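Local structure of macrolide export ATP-binding/permease protein macB (Actinobacillus actinomycetemcomitans, 3FTJ) at residues G60-G65 with T70-Y75; A116-E121 with K126-N131. The protein probably exports macrolides as the inner-membrane ABC transporter of the tripartite MacAB-TdeA efflux system, its periplasmic region forming this chain. All coordinates share one frame; numbering follows the deposited sequence.

Interaction 1: residues G60-G65 with T70-Y75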
# COMPACT_ATOMS: atom_id res chain seq x y z
N GLY A 60 -10.49 -7.92 9.33
CA GLY A 60 -10.84 -8.57 10.58
C GLY A 60 -11.81 -7.76 11.42
O GLY A 60 -12.52 -6.90 10.91
N ILE A 61 -11.84 -8.06 12.72
CA ILE A 61 -12.79 -7.44 13.62
C ILE A 61 -12.13 -6.35 14.43
O ILE A 61 -11.11 -6.58 15.09
CB ILE A 61 -13.44 -8.49 14.57
CG1 ILE A 61 -14.43 -9.36 13.80
CG2 ILE A 61 -14.20 -7.81 15.69
CD1 ILE A 61 -13.81 -10.23 12.75
N LEU A 62 -12.71 -5.16 14.36
CA LEU A 62 -12.17 -4.00 15.06
C LEU A 62 -13.09 -3.63 16.21
O LEU A 62 -14.26 -3.31 16.00
CB LEU A 62 -12.09 -2.81 14.10
CG LEU A 62 -11.16 -1.63 14.42
CD1 LEU A 62 -11.58 -0.40 13.64
CD2 LEU A 62 -11.19 -1.32 15.89
N VAL A 63 -12.56 -3.68 17.43
CA VAL A 63 -13.30 -3.22 18.60
C VAL A 63 -12.87 -1.79 18.97
O VAL A 63 -11.67 -1.47 19.01
CB VAL A 63 -13.09 -4.14 19.82
CG1 VAL A 63 -13.64 -3.49 21.09
CG2 VAL A 63 -13.72 -5.51 19.58
N VAL A 64 -13.85 -0.93 19.19
CA VAL A 64 -13.58 0.44 19.61
C VAL A 64 -14.51 0.78 20.75
O VAL A 64 -15.72 0.91 20.54
CB VAL A 64 -13.81 1.43 18.48
CG1 VAL A 64 -13.38 2.84 18.92
CG2 VAL A 64 -13.06 0.98 17.22
N GLY A 65 -13.96 0.93 21.94
CA GLY A 65 -14.78 1.12 23.12
C GLY A 65 -15.65 -0.10 23.29
O GLY A 65 -15.15 -1.20 23.48
N THR A 70 -17.07 -5.44 11.76
CA THR A 70 -16.45 -6.45 10.90
C THR A 70 -15.91 -5.88 9.61
O THR A 70 -16.24 -4.76 9.21
CB THR A 70 -17.42 -7.56 10.47
OG1 THR A 70 -18.72 -7.00 10.22
CG2 THR A 70 -17.51 -8.59 11.53
N SER A 71 -15.09 -6.68 8.94
CA SER A 71 -14.44 -6.29 7.70
C SER A 71 -13.82 -4.90 7.79
O SER A 71 -14.05 -4.04 6.95
CB SER A 71 -15.39 -6.41 6.51
OG SER A 71 -16.66 -5.87 6.80
N ALA A 72 -13.04 -4.69 8.85
CA ALA A 72 -12.13 -3.57 8.91
C ALA A 72 -10.85 -4.05 8.26
O ALA A 72 -10.34 -5.12 8.60
CB ALA A 72 -11.88 -3.16 10.35
N ASN A 73 -10.34 -3.26 7.32
CA ASN A 73 -9.09 -3.55 6.64
C ASN A 73 -7.91 -2.85 7.27
O ASN A 73 -7.83 -1.62 7.25
CB ASN A 73 -9.19 -3.14 5.18
CG ASN A 73 -10.31 -3.84 4.47
OD1 ASN A 73 -10.35 -5.07 4.42
ND2 ASN A 73 -11.24 -3.07 3.92
N LEU A 74 -7.00 -3.63 7.84
CA LEU A 74 -5.74 -3.10 8.34
C LEU A 74 -4.68 -3.28 7.28
O LEU A 74 -4.38 -4.40 6.87
CB LEU A 74 -5.31 -3.81 9.62
CG LEU A 74 -4.02 -3.34 10.29
CD1 LEU A 74 -4.12 -1.88 10.76
CD2 LEU A 74 -3.70 -4.26 11.47
N TYR A 75 -4.12 -2.17 6.83
CA TYR A 75 -3.01 -2.18 5.90
C TYR A 75 -1.71 -1.98 6.66
O TYR A 75 -1.63 -1.13 7.55
CB TYR A 75 -3.16 -1.06 4.88
CG TYR A 75 -4.31 -1.26 3.93
CD1 TYR A 75 -4.16 -2.03 2.78
CD2 TYR A 75 -5.55 -0.69 4.19
CE1 TYR A 75 -5.21 -2.22 1.91
CE2 TYR A 75 -6.61 -0.88 3.32
CZ TYR A 75 -6.43 -1.64 2.18
OH TYR A 75 -7.49 -1.82 1.32
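Gly-60 and Ala-72 pair through two backbone hydrogen bonds, one in each direction. Gly-60 N donates to Ala-72 O at 2.9 Å. Ala-72 N donates back to Gly-60 O at 3.1 Å. Both bonds are fairly straight, and in each the donor lies a little out of the carbonyl plane. This is one antiparallel hydrogen-bonded pair of the beta hairpin made by strands 49-64 and 67-77. The pairing is irregular, because Ser-71 and Ala-72 both face Gly-60, which makes a G1 beta bulge. Ser-71 N lies 3.2 Å from Gly-60 O, but the angle is too poor for a hydrogen bond. Ser-71 has positive phi (46°), and its OG donates to Thr-70 O from above the carbonyl plane. The strand bends sharply at Thr-70 and Ser-71.

The methyl of Ala-72 adds an apolar touch, with its CB 3.8 Å from Leu-62 CB. Leu-62 and Ala-72 are both buried. The Leu-62 side chain also packs on Leu-156, Ile-117 and Val-128.

Thr-70 meets Ile-61 on the surface. The two side chains run alongside each other in the same direction. Thr-70 CG2 comes within 3.9 Å of Ile-61 CG1. In each residue the first torsion turns the touching carbon away from its own carbonyl carbon, and this brings the two carbons together.

Interaction 2: residues A116-E121 with K126-N131; sequences AIFANE and KTVIFN
The ring of Phe-118 packs on two side chains of segment 126-131, those of Lys-126 and Val-128. This apolar part takes up most of the contact. The Lys-126 chain, extended beyond CG, runs past the ring in the opposite direction. Its CD lies 3.8 Å from Phe-118 CE2, and its CB lies 3.9 Å from Phe-118 CZ. Val-128 reaches the same end of the ring with CG1, 4.1 Å from Phe-118 CZ. Both partners approach the ring obliquely. Ile-117 CG2, from the preceding residue, sits over one face, away from the ring centre.

The polar part is bridged by water. Glu-121 OE1 and Lys-126 NZ are 4.5 Å apart, too far for a salt bridge. A water joins them: it donates to Glu-121 OE1 at 2.6 Å and accepts from Lys-126 NZ at 2.7 Å. Lys-126 NZ also bonds to Asn-122 O. Glu-121 OE1 lies at the edge of the Phe-118 ring, in its plane.

A type II' beta turn ends the helix. It runs from Phe-118 to Glu-121 and is closed by Glu-121 N to Phe-118 O at 2.7 Å. Ala-119 leaves the helix with positive phi (47°).

The contact is helix-on-sheet packing. Helix 111-118 ends against the side of the mixed sheet that bears Leu-62, Val-64 and Val-128. Phe-118 also packs on Val-64 of strand 49-64 and Leu-109 of strand 106-110. Val-128 touches Leu-62, Val-107 of strand 106-110 and Val-137 of strand 133-141.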
# COMPACT_ATOMS: atom_id res chain seq x y z
N ALA A 116 -17.15 6.46 10.81
CA ALA A 116 -17.89 5.25 11.16
C ALA A 116 -17.64 4.82 12.61
O ALA A 116 -18.56 4.37 13.30
CB ALA A 116 -17.53 4.11 10.21
N ILE A 117 -16.41 4.97 13.06
CA ILE A 117 -15.99 4.47 14.35
C ILE A 117 -16.07 5.52 15.45
O ILE A 117 -16.28 5.20 16.61
CB ILE A 117 -14.53 4.02 14.29
CG1 ILE A 117 -14.36 2.88 13.29
CG2 ILE A 117 -14.03 3.62 15.66
CD1 ILE A 117 -12.94 2.74 12.82
N PHE A 118 -15.89 6.78 15.07
CA PHE A 118 -15.78 7.85 16.06
C PHE A 118 -16.82 8.96 15.89
O PHE A 118 -17.00 9.78 16.79
CB PHE A 118 -14.37 8.43 16.06
CG PHE A 118 -13.34 7.54 16.70
CD1 PHE A 118 -12.34 6.95 15.95
CD2 PHE A 118 -13.40 7.27 18.06
CE1 PHE A 118 -11.40 6.12 16.55
CE2 PHE A 118 -12.47 6.43 18.66
CZ PHE A 118 -11.47 5.86 17.90
N ALA A 119 -17.51 8.96 14.76
CA ALA A 119 -18.49 10.00 14.47
C ALA A 119 -17.91 11.38 14.78
O ALA A 119 -16.96 11.81 14.12
CB ALA A 119 -19.76 9.76 15.27
N ASN A 120 -18.45 12.05 15.79
CA ASN A 120 -18.02 13.41 16.13
C ASN A 120 -17.02 13.46 17.28
O ASN A 120 -16.60 14.54 17.71
CB ASN A 120 -19.23 14.31 16.40
CG ASN A 120 -20.01 14.64 15.14
OD1 ASN A 120 -19.54 15.37 14.27
ND2 ASN A 120 -21.23 14.09 15.03
N GLU A 121 -16.65 12.29 17.78
CA GLU A 121 -15.65 12.18 18.84
C GLU A 121 -14.24 12.45 18.31
O GLU A 121 -13.95 12.23 17.13
CB GLU A 121 -15.70 10.79 19.48
CG GLU A 121 -17.09 10.35 19.89
CD GLU A 121 -17.23 8.83 19.99
OE1 GLU A 121 -16.27 8.16 20.42
OE2 GLU A 121 -18.31 8.31 19.64
N LYS A 126 -6.95 7.70 20.91
CA LYS A 126 -7.81 6.58 21.29
C LYS A 126 -7.35 5.24 20.74
O LYS A 126 -6.67 5.17 19.71
CB LYS A 126 -9.26 6.88 20.96
CG LYS A 126 -9.90 7.71 22.06
CD LYS A 126 -11.05 8.53 21.55
CE LYS A 126 -11.42 9.59 22.56
NZ LYS A 126 -12.65 10.30 22.14
N THR A 127 -7.70 4.16 21.44
CA THR A 127 -7.22 2.83 21.09
C THR A 127 -8.27 2.04 20.34
O THR A 127 -9.44 2.00 20.74
CB THR A 127 -6.77 2.06 22.33
OG1 THR A 127 -5.59 2.67 22.87
CG2 THR A 127 -6.47 0.62 21.98
N VAL A 128 -7.86 1.44 19.23
CA VAL A 128 -8.71 0.53 18.47
C VAL A 128 -8.05 -0.85 18.48
O VAL A 128 -6.83 -0.96 18.42
CB VAL A 128 -8.94 1.01 17.03
CG1 VAL A 128 -9.46 2.45 17.01
CG2 VAL A 128 -7.67 0.89 16.21
N ILE A 129 -8.87 -1.89 18.58
CA ILE A 129 -8.35 -3.25 18.72
C ILE A 129 -8.68 -4.08 17.49
O ILE A 129 -9.85 -4.35 17.20
CB ILE A 129 -8.94 -3.93 19.98
CG1 ILE A 129 -8.68 -3.07 21.22
CG2 ILE A 129 -8.35 -5.31 20.16
CD1 ILE A 129 -9.12 -3.74 22.50
N PHE A 130 -7.64 -4.47 16.77
CA PHE A 130 -7.81 -5.31 15.59
C PHE A 130 -7.44 -6.77 15.90
O PHE A 130 -6.31 -7.07 16.31
CB PHE A 130 -6.96 -4.78 14.43
CG PHE A 130 -7.15 -5.52 13.14
CD1 PHE A 130 -8.15 -5.17 12.26
CD2 PHE A 130 -6.33 -6.59 12.82
CE1 PHE A 130 -8.32 -5.86 11.07
CE2 PHE A 130 -6.50 -7.28 11.64
CZ PHE A 130 -7.49 -6.91 10.76
N ASN A 131 -8.41 -7.67 15.73
CA ASN A 131 -8.20 -9.08 16.07
C ASN A 131 -7.43 -9.26 17.38
O ASN A 131 -6.45 -10.01 17.45
CB ASN A 131 -7.50 -9.83 14.92
CG ASN A 131 -8.47 -10.20 13.79
OD1 ASN A 131 -8.06 -10.77 12.78
ND2 ASN A 131 -9.75 -9.88 13.97
O HOH W 1 -14.01 8.03 21.72

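Both interactions reach the same mixed sheet, and their centres lie about 9 Å apart. All four segments fall within the MacB-like periplasmic core family. Each contact is partly buried. Interaction 1 joins two strands of a hairpin, largely by backbone hydrogen bonds. Interaction 2 sets a helix end against a strand by side-chain packing and a bridging water, with no direct hydrogen bond across. Strands 49-64 and 127-130 are neighbours: Val-63 N to Ile-129 O (2.8 Å) and Ile-61 O to Asn-131 N (3.0 Å) are probable hydrogen bonds. Val-64 and Ile-117, both buried, also pack together. At the surface, interaction 1 has the Ile-61 and Thr-70 pair, and interaction 2 has Glu-121.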